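PDB 3KXR: magnesium transporter, putative, which is probably a magnesium transporter of the SLC41A family, seen here as its cytosolic part, a pair of CBS domains preceded by part of the MgtE N domain. Local coordinates for residues Asn54-Tyr59 against Thr133-Ala138; Gln75-Phe80 against Asp108-Glu113; Asn88-Ile93 against Glu147-Val152; Lys99-Val104 against Pro117-Leu122. All coordinates share one frame; numbering follows the deposited sequence.

Interaction 1. Residues Asn54-Tyr59 against Thr133-Ala138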
loop_
_atom_site.group_PDB
_atom_site.type_symbol
_atom_site.label_atom_id
_atom_site.label_comp_id
_atom_site.label_asym_id
_atom_site.label_seq_id
_atom_site.Cartn_x
_atom_site.Cartn_y
_atom_site.Cartn_z
ATOM N N ASN A 54 6.645 19.502 -21.273
ATOM C CA ASN A 54 7.225 20.813 -21.056
ATOM C C ASN A 54 6.422 21.643 -20.067
ATOM O O ASN A 54 6.471 22.859 -20.122
ATOM C CB ASN A 54 7.383 21.553 -22.397
ATOM C CG ASN A 54 8.255 22.829 -22.290
ATOM O OD1 ASN A 54 9.246 22.878 -21.545
ATOM N ND2 ASN A 54 7.872 23.865 -23.028
ATOM N N GLU A 55 5.705 20.995 -19.146
ATOM C CA GLU A 55 4.978 21.702 -18.078
ATOM C C GLU A 55 5.611 21.401 -16.743
ATOM O O GLU A 55 5.836 20.241 -16.412
ATOM C CB GLU A 55 3.507 21.290 -18.038
ATOM C CG GLU A 55 2.703 21.734 -19.261
ATOM C CD GLU A 55 1.202 21.371 -19.200
ATOM O OE1 GLU A 55 0.836 20.205 -18.912
ATOM O OE2 GLU A 55 0.371 22.267 -19.476
ATOM N N ILE A 56 5.869 22.429 -15.942
ATOM C CA ILE A 56 6.575 22.206 -14.688
ATOM C C ILE A 56 5.783 21.309 -13.688
ATOM O O ILE A 56 6.373 20.598 -12.838
ATOM C CB ILE A 56 6.987 23.532 -14.052
ATOM C CG1 ILE A 56 8.107 23.286 -13.022
ATOM C CG2 ILE A 56 5.759 24.278 -13.448
ATOM C CD1 ILE A 56 9.283 22.483 -13.550
ATOM N N GLY A 57 4.456 21.309 -13.810
ATOM C CA GLY A 57 3.622 20.396 -13.029
ATOM C C GLY A 57 4.129 18.954 -13.012
ATOM O O GLY A 57 4.025 18.242 -12.022
ATOM N N ARG A 58 4.653 18.521 -14.140
ATOM C CA ARG A 58 5.128 17.161 -14.299
ATOM C C ARG A 58 6.274 16.837 -13.322
ATOM O O ARG A 58 6.381 15.687 -12.882
ATOM C CB ARG A 58 5.546 16.970 -15.756
ATOM C CG ARG A 58 6.316 15.729 -16.037
ATOM C CD ARG A 58 6.482 15.514 -17.517
ATOM N NE ARG A 58 5.254 15.002 -18.104
ATOM C CZ ARG A 58 5.202 14.090 -19.084
ATOM N NH1 ARG A 58 6.298 13.553 -19.611
ATOM N NH2 ARG A 58 4.034 13.682 -19.528
ATOM N N TYR A 59 7.094 17.835 -12.963
ATOM C CA TYR A 59 8.278 17.604 -12.114
ATOM C C TYR A 59 8.119 18.171 -10.716
ATOM O O TYR A 59 9.073 18.283 -9.971
ATOM C CB TYR A 59 9.523 18.180 -12.762
ATOM C CG TYR A 59 9.705 17.660 -14.146
ATOM C CD1 TYR A 59 10.420 16.486 -14.393
ATOM C CD2 TYR A 59 9.127 18.315 -15.220
ATOM C CE1 TYR A 59 10.562 15.982 -15.706
ATOM C CE2 TYR A 59 9.264 17.831 -16.514
ATOM C CZ TYR A 59 9.974 16.667 -16.755
ATOM O OH TYR A 59 10.069 16.231 -18.062
ATOM N N THR A 133 3.666 26.429 -16.462
ATOM C CA THR A 133 4.900 27.155 -16.832
ATOM C C THR A 133 5.889 26.199 -17.516
ATOM O O THR A 133 5.967 25.009 -17.141
ATOM C CB THR A 133 5.549 27.761 -15.595
ATOM O OG1 THR A 133 4.595 28.615 -14.962
ATOM C CG2 THR A 133 6.808 28.535 -15.941
ATOM N N THR A 134 6.611 26.697 -18.528
ATOM C CA THR A 134 7.572 25.857 -19.254
ATOM C C THR A 134 8.735 25.542 -18.346
ATOM O O THR A 134 9.010 26.287 -17.396
ATOM C CB THR A 134 8.144 26.506 -20.540
ATOM O OG1 THR A 134 8.888 27.669 -20.190
ATOM C CG2 THR A 134 7.060 26.879 -21.539
ATOM N N LEU A 135 9.445 24.469 -18.658
ATOM C CA LEU A 135 10.503 24.010 -17.780
ATOM C C LEU A 135 11.593 25.046 -17.626
ATOM O O LEU A 135 12.070 25.307 -16.525
ATOM C CB LEU A 135 11.105 22.708 -18.277
ATOM C CG LEU A 135 10.152 21.540 -18.541
ATOM C CD1 LEU A 135 10.977 20.306 -18.827
ATOM C CD2 LEU A 135 9.169 21.337 -17.359
ATOM N N LEU A 136 11.988 25.650 -18.728
ATOM C CA LEU A 136 13.049 26.652 -18.704
ATOM C C LEU A 136 12.603 27.967 -18.056
ATOM O O LEU A 136 13.411 28.620 -17.417
ATOM C CB LEU A 136 13.574 26.887 -20.116
ATOM C CG LEU A 136 14.898 27.628 -20.334
ATOM C CD1 LEU A 136 15.379 27.384 -21.785
ATOM C CD2 LEU A 136 14.827 29.176 -20.082
ATOM N N ASP A 137 11.342 28.358 -18.203
ATOM C CA ASP A 137 10.863 29.518 -17.475
ATOM C C ASP A 137 10.832 29.223 -15.980
ATOM O O ASP A 137 11.114 30.091 -15.179
ATOM C CB ASP A 137 9.483 29.957 -17.934
ATOM C CG ASP A 137 9.496 30.615 -19.297
ATOM O OD1 ASP A 137 10.594 30.872 -19.856
ATOM O OD2 ASP A 137 8.382 30.857 -19.826
ATOM N N ALA A 138 10.495 28.000 -15.601
ATOM C CA ALA A 138 10.540 27.595 -14.198
ATOM C C ALA A 138 11.947 27.673 -13.657
ATOM O O ALA A 138 12.175 28.248 -12.605
ATOM C CB ALA A 138 10.033 26.197 -14.033
HETATM O O HOH W 1 11.055 24.575 -21.331
#
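Turned trans to the backbone N (chi1 -168°), CG of Asn54 carries the amide alongside Thr134, with ND2 beside the methyl CG2 and OD1 turned to the start of helix 135-143. There OD1 accepts a weak but nearly straight bond from Leu135 N at 3.3 Å, while a water bridges the same oxygen to Leu136 N. Two of the first amides of the helix are thus served, directly or through water, by a side chain from a distant loop. Thr134 itself is the N-cap: its OG1, placed between its own N and carbonyl carbon (chi1 64°), accepts from Asp137 N at 3.2 Å. The backbones meet as well. Ile56 N donates to Thr133 O at 2.8 Å, and Thr134 CA points its hydrogen at Asn54 O.

Beside these polar contacts the packing is apolar. Ile56 lays CG1 3.6 Å from the methyl CB of Ala138, and Leu135 CD2 comes within 3.6 Å of Tyr59 CE2, the two side chains crossing nearly at right angles. Leu171 of helix 165-176 touches both Ile56 and Leu135. Such a capped helix start, met by a loop from the first CBS half of the chain, is consistent with the interlocked tandem pair known as a Bateman module.

Interaction 2. Residues Gln75-Phe80 against Asp108-Glu113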
loop_
_atom_site.group_PDB
_atom_site.type_symbol
_atom_site.label_atom_id
_atom_site.label_comp_id
_atom_site.label_asym_id
_atom_site.label_seq_id
_atom_site.Cartn_x
_atom_site.Cartn_y
_atom_site.Cartn_z
ATOM N N GLN A 75 3.827 27.018 15.272
ATOM C CA GLN A 75 3.813 25.828 14.408
ATOM C C GLN A 75 4.883 25.889 13.339
ATOM O O GLN A 75 5.511 24.893 13.045
ATOM C CB GLN A 75 2.460 25.656 13.718
ATOM C CG GLN A 75 1.365 25.096 14.622
ATOM C CD GLN A 75 0.933 26.096 15.665
ATOM O OE1 GLN A 75 0.456 27.189 15.336
ATOM N NE2 GLN A 75 1.153 25.757 16.938
ATOM N N ALA A 76 5.087 27.059 12.747
ATOM C CA ALA A 76 6.037 27.189 11.668
ATOM C C ALA A 76 7.430 26.936 12.226
ATOM O O ALA A 76 8.207 26.196 11.638
ATOM C CB ALA A 76 5.955 28.548 11.014
ATOM N N GLN A 77 7.750 27.520 13.369
ATOM C CA GLN A 77 9.082 27.308 13.966
ATOM C C GLN A 77 9.339 25.836 14.214
ATOM O O GLN A 77 10.434 25.325 13.944
ATOM C CB GLN A 77 9.263 28.098 15.282
ATOM C CG GLN A 77 9.509 29.582 15.010
ATOM C CD GLN A 77 9.660 30.418 16.250
ATOM O OE1 GLN A 77 9.710 29.902 17.354
ATOM N NE2 GLN A 77 9.750 31.724 16.066
ATOM N N ARG A 78 8.333 25.152 14.715
ATOM C CA ARG A 78 8.495 23.756 15.037
ATOM C C ARG A 78 8.640 22.910 13.754
ATOM O O ARG A 78 9.356 21.911 13.725
ATOM C CB ARG A 78 7.317 23.319 15.891
ATOM C CG ARG A 78 7.279 21.863 16.134
ATOM C CD ARG A 78 6.305 21.499 17.220
ATOM N NE ARG A 78 6.385 20.065 17.502
ATOM C CZ ARG A 78 5.386 19.350 18.004
ATOM N NH1 ARG A 78 4.223 19.927 18.269
ATOM N NH2 ARG A 78 5.543 18.060 18.238
ATOM N N PHE A 79 7.990 23.329 12.675
ATOM C CA PHE A 79 8.082 22.596 11.413
ATOM C C PHE A 79 9.506 22.647 10.858
ATOM O O PHE A 79 10.055 21.654 10.372
ATOM C CB PHE A 79 7.112 23.208 10.382
ATOM C CG PHE A 79 6.381 22.193 9.524
ATOM C CD1 PHE A 79 6.899 20.931 9.287
ATOM C CD2 PHE A 79 5.185 22.545 8.908
ATOM C CE1 PHE A 79 6.221 20.031 8.475
ATOM C CE2 PHE A 79 4.495 21.660 8.085
ATOM C CZ PHE A 79 4.998 20.406 7.862
ATOM N N PHE A 80 10.099 23.825 10.923
ATOM C CA PHE A 80 11.420 23.989 10.391
ATOM C C PHE A 80 12.409 23.246 11.256
ATOM O O PHE A 80 13.396 22.789 10.758
ATOM C CB PHE A 80 11.821 25.436 10.390
ATOM C CG PHE A 80 11.304 26.204 9.265
ATOM C CD1 PHE A 80 11.694 25.904 7.985
ATOM C CD2 PHE A 80 10.468 27.296 9.480
ATOM C CE1 PHE A 80 11.209 26.646 6.914
ATOM C CE2 PHE A 80 10.000 28.055 8.417
ATOM C CZ PHE A 80 10.375 27.719 7.127
ATOM N N ASP A 108 12.560 35.118 8.602
ATOM C CA ASP A 108 11.604 36.051 9.177
ATOM C C ASP A 108 10.827 35.400 10.285
ATOM O O ASP A 108 10.617 36.034 11.304
ATOM C CB ASP A 108 10.610 36.625 8.152
ATOM C CG ASP A 108 11.301 37.261 6.946
ATOM O OD1 ASP A 108 12.395 37.869 7.109
ATOM O OD2 ASP A 108 10.746 37.120 5.820
ATOM N N ILE A 109 10.393 34.155 10.138
ATOM C CA ILE A 109 9.520 33.632 11.167
ATOM C C ILE A 109 10.221 33.323 12.476
ATOM O O ILE A 109 9.548 33.182 13.497
ATOM C CB ILE A 109 8.660 32.410 10.770
ATOM C CG1 ILE A 109 9.487 31.171 10.708
ATOM C CG2 ILE A 109 7.769 32.654 9.530
ATOM C CD1 ILE A 109 9.254 30.346 11.905
ATOM N N PHE A 110 11.547 33.229 12.483
ATOM C CA PHE A 110 12.261 33.151 13.760
ATOM C C PHE A 110 12.468 34.493 14.410
ATOM O O PHE A 110 13.046 34.560 15.473
ATOM C CB PHE A 110 13.567 32.351 13.638
ATOM C CG PHE A 110 13.331 30.863 13.685
ATOM C CD1 PHE A 110 13.178 30.209 14.905
ATOM C CD2 PHE A 110 13.151 30.131 12.521
ATOM C CE1 PHE A 110 12.914 28.829 14.953
ATOM C CE2 PHE A 110 12.890 28.744 12.561
ATOM C CZ PHE A 110 12.767 28.104 13.765
ATOM N N LYS A 111 11.944 35.555 13.812
ATOM C CA LYS A 111 11.968 36.881 14.436
ATOM C C LYS A 111 10.631 37.338 14.970
ATOM O O LYS A 111 10.561 38.405 15.539
ATOM C CB LYS A 111 12.487 37.953 13.450
ATOM C CG LYS A 111 13.932 37.717 13.020
ATOM C CD LYS A 111 14.553 38.892 12.273
ATOM C CE LYS A 111 16.049 38.977 12.591
ATOM N NZ LYS A 111 16.733 40.004 11.766
ATOM N N HIS A 112 9.571 36.561 14.795
ATOM C CA HIS A 112 8.265 36.985 15.273
ATOM C C HIS A 112 7.871 36.249 16.536
ATOM O O HIS A 112 8.565 35.348 16.986
ATOM C CB HIS A 112 7.223 36.825 14.168
ATOM C CG HIS A 112 7.300 37.896 13.129
ATOM N ND1 HIS A 112 8.032 37.760 11.969
ATOM C CD2 HIS A 112 6.770 39.141 13.097
ATOM C CE1 HIS A 112 7.933 38.865 11.255
ATOM N NE2 HIS A 112 7.181 39.722 11.922
ATOM N N GLU A 113 6.771 36.674 17.137
ATOM C CA GLU A 113 6.304 36.063 18.363
ATOM C C GLU A 113 5.523 34.811 18.019
ATOM O O GLU A 113 4.824 34.787 17.017
ATOM C CB GLU A 113 5.467 37.067 19.163
ATOM C CG GLU A 113 6.260 38.336 19.612
ATOM C CD GLU A 113 7.496 37.972 20.475
ATOM O OE1 GLU A 113 7.334 37.235 21.499
ATOM O OE2 GLU A 113 8.633 38.390 20.103
#
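Ile109 O receives the side-chain amide of Gln77, whose NE2 donates to it at 3.0 Å along an almost straight N-H line (169°). The oxygen lies in the plane of the Gln77 amide, whereas the nitrogen stands a little off the plane of the Ile109 carbonyl. One residue earlier, Asp108 O is gripped twice, by Lys111 N at 2.9 Å and by His112 ND1 at 3.2 Å, which approach from opposite faces of its carbonyl plane. Together these bonds occupy carbonyls where helix 106-109 runs out into a turn.

The Gln77 side chain serves two partners at once. Extended beyond CG, it runs across the Phe110 ring with its amide plane only 8° from that of the ring, a stacked pairing, and CG makes a CH-pi contact 3.8 Å from the ring centroid. Phe80 CB meets the edge of the same ring. Ile109 CD1 comes very tightly, to 3.2 Å, against Gln77 CG and also reaches Ala76 CB at 3.9 Å; its CG1 touches Phe80 CE2.

Helix 73-82 also meets other partners. Ala76, Phe79 and Phe80 pack on Leu91 of strand 90-94, while Phe79 meets Trp21 of the second subunit edge to face and Arg78 forms a salt bridge with Glu20 of that subunit. Two helices joined in this way beside a small three-stranded sheet are typical of the alpha/beta CBS domain, here with a short second helix.

Interaction 3. Residues Asn88-Ile93 against Glu147-Val152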
loop_
_atom_site.group_PDB
_atom_site.type_symbol
_atom_site.label_atom_id
_atom_site.label_comp_id
_atom_site.label_asym_id
_atom_site.label_seq_id
_atom_site.Cartn_x
_atom_site.Cartn_y
_atom_site.Cartn_z
ATOM N N ASN A 88 15.093 23.787 1.404
ATOM C CA ASN A 88 13.934 24.229 2.085
ATOM C C ASN A 88 14.286 25.341 2.998
ATOM O O ASN A 88 15.068 25.160 3.909
ATOM C CB ASN A 88 13.351 23.097 2.887
ATOM C CG ASN A 88 12.150 23.529 3.700
ATOM O OD1 ASN A 88 12.107 23.273 4.903
ATOM N ND2 ASN A 88 11.169 24.195 3.050
ATOM N N ASP A 89 13.729 26.513 2.749
ATOM C CA ASP A 89 13.725 27.524 3.787
ATOM C C ASP A 89 12.496 28.418 3.761
ATOM O O ASP A 89 12.525 29.516 4.291
ATOM C CB ASP A 89 15.008 28.342 3.727
ATOM C CG ASP A 89 14.993 29.311 2.604
ATOM O OD1 ASP A 89 14.084 29.188 1.725
ATOM O OD2 ASP A 89 15.862 30.213 2.626
ATOM N N ASN A 90 11.415 27.916 3.167
ATOM C CA ASN A 90 10.148 28.611 3.119
ATOM C C ASN A 90 9.050 27.653 3.489
ATOM O O ASN A 90 9.196 26.440 3.407
ATOM C CB ASN A 90 9.894 29.189 1.724
ATOM C CG ASN A 90 10.732 30.383 1.447
ATOM O OD1 ASN A 90 11.206 31.035 2.364
ATOM N ND2 ASN A 90 10.939 30.688 0.188
ATOM N N LEU A 91 7.921 28.219 3.868
ATOM C CA LEU A 91 6.768 27.417 4.235
ATOM C C LEU A 91 5.518 28.066 3.629
ATOM O O LEU A 91 5.399 29.295 3.590
ATOM C CB LEU A 91 6.739 27.313 5.749
ATOM C CG LEU A 91 5.686 26.537 6.505
ATOM C CD1 LEU A 91 6.256 26.120 7.865
ATOM C CD2 LEU A 91 4.507 27.457 6.659
ATOM N N PHE A 92 4.630 27.242 3.103
ATOM C CA PHE A 92 3.526 27.738 2.312
ATOM C C PHE A 92 2.233 27.698 3.090
ATOM O O PHE A 92 1.986 26.739 3.813
ATOM C CB PHE A 92 3.429 26.915 1.027
ATOM C CG PHE A 92 4.712 26.885 0.277
ATOM C CD1 PHE A 92 5.385 28.066 -0.010
ATOM C CD2 PHE A 92 5.301 25.688 -0.090
ATOM C CE1 PHE A 92 6.605 28.044 -0.682
ATOM C CE2 PHE A 92 6.532 25.665 -0.771
ATOM C CZ PHE A 92 7.177 26.846 -1.054
ATOM N N ILE A 93 1.424 28.744 2.958
ATOM C CA ILE A 93 0.171 28.852 3.692
ATOM C C ILE A 93 -0.969 28.706 2.743
ATOM O O ILE A 93 -0.998 29.370 1.693
ATOM C CB ILE A 93 0.028 30.212 4.404
ATOM C CG1 ILE A 93 1.229 30.455 5.299
ATOM C CG2 ILE A 93 -1.261 30.293 5.233
ATOM C CD1 ILE A 93 1.468 29.398 6.340
ATOM N N GLU A 147 15.332 32.732 -3.897
ATOM C CA GLU A 147 14.678 31.517 -3.397
ATOM C C GLU A 147 15.429 30.241 -3.750
ATOM O O GLU A 147 16.102 30.158 -4.783
ATOM C CB GLU A 147 13.289 31.365 -4.011
ATOM C CG GLU A 147 12.422 32.626 -4.120
ATOM C CD GLU A 147 12.120 33.266 -2.786
ATOM O OE1 GLU A 147 12.343 32.626 -1.722
ATOM O OE2 GLU A 147 11.676 34.431 -2.795
ATOM N N ILE A 148 15.284 29.232 -2.905
ATOM C CA ILE A 148 15.801 27.919 -3.235
ATOM C C ILE A 148 14.662 26.926 -3.533
ATOM O O ILE A 148 14.896 25.737 -3.805
ATOM C CB ILE A 148 16.804 27.402 -2.148
ATOM C CG1 ILE A 148 16.162 27.254 -0.758
ATOM C CG2 ILE A 148 17.997 28.346 -2.072
ATOM C CD1 ILE A 148 17.110 26.534 0.355
ATOM N N GLU A 149 13.431 27.421 -3.527
ATOM C CA GLU A 149 12.302 26.604 -3.919
ATOM C C GLU A 149 11.186 27.533 -4.266
ATOM O O GLU A 149 11.105 28.638 -3.725
ATOM C CB GLU A 149 11.865 25.720 -2.748
ATOM C CG GLU A 149 11.416 26.530 -1.520
ATOM C CD GLU A 149 11.174 25.710 -0.247
ATOM O OE1 GLU A 149 10.489 24.658 -0.306
ATOM O OE2 GLU A 149 11.639 26.163 0.826
ATOM N N LEU A 150 10.289 27.084 -5.121
ATOM C CA LEU A 150 9.070 27.843 -5.346
ATOM C C LEU A 150 7.855 26.925 -5.291
ATOM O O LEU A 150 7.919 25.783 -5.743
ATOM C CB LEU A 150 9.103 28.527 -6.707
ATOM C CG LEU A 150 9.962 29.786 -6.892
ATOM C CD1 LEU A 150 9.912 30.255 -8.366
ATOM C CD2 LEU A 150 9.496 30.893 -5.937
ATOM N N PRO A 151 6.740 27.431 -4.766
ATOM C CA PRO A 151 5.496 26.690 -4.811
ATOM C C PRO A 151 4.917 26.644 -6.215
ATOM O O PRO A 151 5.061 27.611 -6.999
ATOM C CB PRO A 151 4.575 27.503 -3.895
ATOM C CG PRO A 151 5.078 28.856 -4.010
ATOM C CD PRO A 151 6.535 28.789 -4.251
ATOM N N VAL A 152 4.247 25.537 -6.506
ATOM C CA VAL A 152 3.540 25.357 -7.741
ATOM C C VAL A 152 2.035 25.245 -7.469
ATOM O O VAL A 152 1.597 24.513 -6.590
ATOM C CB VAL A 152 4.051 24.110 -8.463
ATOM C CG1 VAL A 152 3.272 23.906 -9.746
ATOM C CG2 VAL A 152 5.551 24.244 -8.750
HETATM O O HOH W 2 13.388 29.729 -0.824
HETATM O O HOH W 3 8.505 24.113 1.823
HETATM O O HOH W 4 9.393 29.980 -2.022
#
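Three donors converge on Glu149 OE2: Asp89 N and Asn90 N, each at 2.9 Å, and Asn88 ND2 at 3.0 Å. The two backbone amides meet it nearly along its C-O bond, while Asn88 ND2 comes to its syn lone pair, the oxygen tilted from the plane of the Asn88 amide. An extended chain carries the carboxylate across, and Arg162 forms a salt bridge with OE1. A leucine here would probably leave the N-H groups of Asn88, Asp89 and Asn90 without their shared acceptor and Arg162 without its opposite charge. Packing is also close at the other end, where Pro151 CB makes a CH-pi contact over the centre of the Phe92 ring, 3.8 Å from the centroid.

Toward partly exposed Asp89, water carries more of the contact. Asn90 ND2 donates to Glu147 OE1 at 3.1 Å, but a water links Asp89 OD1, Glu147 OE1 and Ile148 N; Arg105 forms a salt bridge with Glu147 OE1.

Strands 90-93 and 149-152 run 16° from parallel with axes 8.6 Å apart, joined by side chains and waters. They are the middle strands of the two CBS sheets, and helix 73-82 covers Leu91 on the far side.

Interaction 4. Residues Lys99-Val104 against Pro117-Leu122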
loop_
_atom_site.group_PDB
_atom_site.type_symbol
_atom_site.label_atom_id
_atom_site.label_comp_id
_atom_site.label_asym_id
_atom_site.label_seq_id
_atom_site.Cartn_x
_atom_site.Cartn_y
_atom_site.Cartn_z
ATOM N N LYS A 99 -6.221 26.624 -1.365
ATOM C CA LYS A 99 -5.728 27.688 -2.230
ATOM C C LYS A 99 -4.474 28.261 -1.628
ATOM O O LYS A 99 -4.460 28.605 -0.457
ATOM C CB LYS A 99 -6.753 28.815 -2.370
ATOM C CG LYS A 99 -8.121 28.322 -2.827
ATOM C CD LYS A 99 -8.124 27.822 -4.299
ATOM C CE LYS A 99 -9.428 27.047 -4.650
ATOM N NZ LYS A 99 -9.190 25.559 -4.853
ATOM N N TYR A 100 -3.436 28.374 -2.436
ATOM C CA TYR A 100 -2.219 29.003 -2.005
ATOM C C TYR A 100 -2.520 30.447 -1.671
ATOM O O TYR A 100 -3.056 31.138 -2.499
ATOM C CB TYR A 100 -1.187 28.953 -3.113
ATOM C CG TYR A 100 0.051 29.786 -2.887
ATOM C CD1 TYR A 100 1.049 29.370 -2.026
ATOM C CD2 TYR A 100 0.249 30.959 -3.573
ATOM C CE1 TYR A 100 2.189 30.098 -1.831
ATOM C CE2 TYR A 100 1.394 31.723 -3.366
ATOM C CZ TYR A 100 2.362 31.264 -2.504
ATOM O OH TYR A 100 3.496 32.013 -2.294
ATOM N N LEU A 101 -2.168 30.878 -0.457
ATOM C CA LEU A 101 -2.246 32.280 -0.040
ATOM C C LEU A 101 -0.885 33.025 -0.072
ATOM O O LEU A 101 -0.846 34.206 -0.302
ATOM C CB LEU A 101 -2.771 32.326 1.400
ATOM C CG LEU A 101 -4.122 31.684 1.723
ATOM C CD1 LEU A 101 -4.447 31.913 3.163
ATOM C CD2 LEU A 101 -5.239 32.277 0.812
ATOM N N GLY A 102 0.216 32.348 0.241
ATOM C CA GLY A 102 1.523 33.005 0.353
ATOM C C GLY A 102 2.592 32.138 1.000
ATOM O O GLY A 102 2.366 30.984 1.316
ATOM N N THR A 103 3.750 32.733 1.212
ATOM C CA THR A 103 4.933 32.059 1.690
ATOM C C THR A 103 5.452 32.796 2.903
ATOM O O THR A 103 5.503 34.022 2.905
ATOM C CB THR A 103 6.018 32.127 0.578
ATOM O OG1 THR A 103 5.536 31.433 -0.575
ATOM C CG2 THR A 103 7.378 31.545 1.010
ATOM N N VAL A 104 5.843 32.067 3.943
ATOM C CA VAL A 104 6.604 32.692 5.035
ATOM C C VAL A 104 8.021 32.153 5.009
ATOM O O VAL A 104 8.204 30.981 4.775
ATOM C CB VAL A 104 5.938 32.483 6.431
ATOM C CG1 VAL A 104 4.439 32.846 6.387
ATOM C CG2 VAL A 104 6.108 31.066 6.919
ATOM N N PRO A 117 -0.421 34.848 14.037
ATOM C CA PRO A 117 -0.875 34.051 12.911
ATOM C C PRO A 117 0.010 34.227 11.666
ATOM O O PRO A 117 0.432 35.338 11.318
ATOM C CB PRO A 117 -2.279 34.559 12.657
ATOM C CG PRO A 117 -2.654 35.298 13.926
ATOM C CD PRO A 117 -1.392 35.884 14.399
ATOM N N LEU A 118 0.300 33.112 11.023
ATOM C CA LEU A 118 1.121 33.136 9.849
ATOM C C LEU A 118 0.450 33.939 8.754
ATOM O O LEU A 118 1.127 34.616 7.967
ATOM C CB LEU A 118 1.360 31.707 9.376
ATOM C CG LEU A 118 2.183 30.905 10.359
ATOM C CD1 LEU A 118 2.246 29.461 9.905
ATOM C CD2 LEU A 118 3.563 31.597 10.487
ATOM N N ILE A 119 -0.881 33.899 8.706
ATOM C CA ILE A 119 -1.561 34.619 7.652
ATOM C C ILE A 119 -1.246 36.125 7.731
ATOM O O ILE A 119 -1.357 36.839 6.736
ATOM C CB ILE A 119 -3.073 34.303 7.604
ATOM C CG1 ILE A 119 -3.679 34.898 6.326
ATOM C CG2 ILE A 119 -3.779 34.828 8.819
ATOM C CD1 ILE A 119 -5.139 34.433 5.963
ATOM N N SER A 120 -0.822 36.619 8.889
ATOM C CA SER A 120 -0.456 38.028 9.017
ATOM C C SER A 120 1.008 38.331 8.668
ATOM O O SER A 120 1.414 39.478 8.709
ATOM C CB SER A 120 -0.732 38.541 10.449
ATOM O OG SER A 120 0.129 37.936 11.405
ATOM N N LEU A 121 1.794 37.325 8.314
ATOM C CA LEU A 121 3.210 37.536 8.070
ATOM C C LEU A 121 3.639 37.041 6.692
ATOM O O LEU A 121 4.774 36.628 6.517
ATOM C CB LEU A 121 3.992 36.787 9.131
ATOM C CG LEU A 121 3.655 37.140 10.588
ATOM C CD1 LEU A 121 4.254 36.064 11.462
ATOM C CD2 LEU A 121 4.147 38.545 10.975
ATOM N N LEU A 122 2.748 37.080 5.705
ATOM C CA LEU A 122 3.071 36.527 4.392
ATOM C C LEU A 122 4.115 37.418 3.756
ATOM O O LEU A 122 4.030 38.636 3.851
ATOM C CB LEU A 122 1.837 36.447 3.495
ATOM C CG LEU A 122 0.692 35.617 4.055
ATOM C CD1 LEU A 122 -0.477 35.652 3.096
ATOM C CD2 LEU A 122 1.157 34.199 4.339
#
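A classic beta bulge marks the edge strand of the first CBS sheet, Leu101 and Gly102 both facing Ile93, and the leucines of the 117-122 turn pack against it. Leu122 buries the most surface here. Its CG stands anti to the carbonyl carbon (chi1 -58°), which turns both methyls to the strand: CD1 rests 3.7 Å from Leu101 O, and CD2 spans Gly102 CA at 4.2 Å and Val104 CG1 at 4.1 Å. With no side chain on Gly102, there is room for these methyls to lie close over the strand. Cut back to an alanine, Leu122 would probably leave a gap over Gly102 and Val104 CG1 short of an apolar neighbour.

In the CBS pair this turn belongs to the connection from helix 106-109 to strand 129-130, through which the chain passes from one domain to the other. No hydrogen bond joins the two segments, although Thr103 pairs through its backbone with Ser123 just beyond. Leu101 CD1 meets Ile119 CD1 at 3.8 Å, the two side chains slanting across each other. Val104 CG1 also approaches Leu121 O at 3.8 Å. The 3-10 turn holds its own shape, with Ser120 N and OG both bonded to Pro117 O. Leu118 continues inward to Ile93 and to Ala76 of helix 73-82.

In the fold
From the N terminus, the chain leaves helix 39-50 and enters interaction 1, whose partner lies 74 residues on, at the start of helix 135-143; interactions 2 and 4 both nest inside that long loop. Interaction 2 closes a shorter loop from helix 73-82 to the end of helix 106-109, within the first CBS domain. Interaction 4 closes the shortest, from strand 100-105 to the turn at 117-122, and crosses interaction 2, which it touches. Interaction 3 crosses interactions 1 and 2 and encloses interaction 4, with which it shares a sheet. Interactions 1 and 3 tie the two CBS domains together; interactions 1 and 2 lie about 31 Å apart, centre to centre.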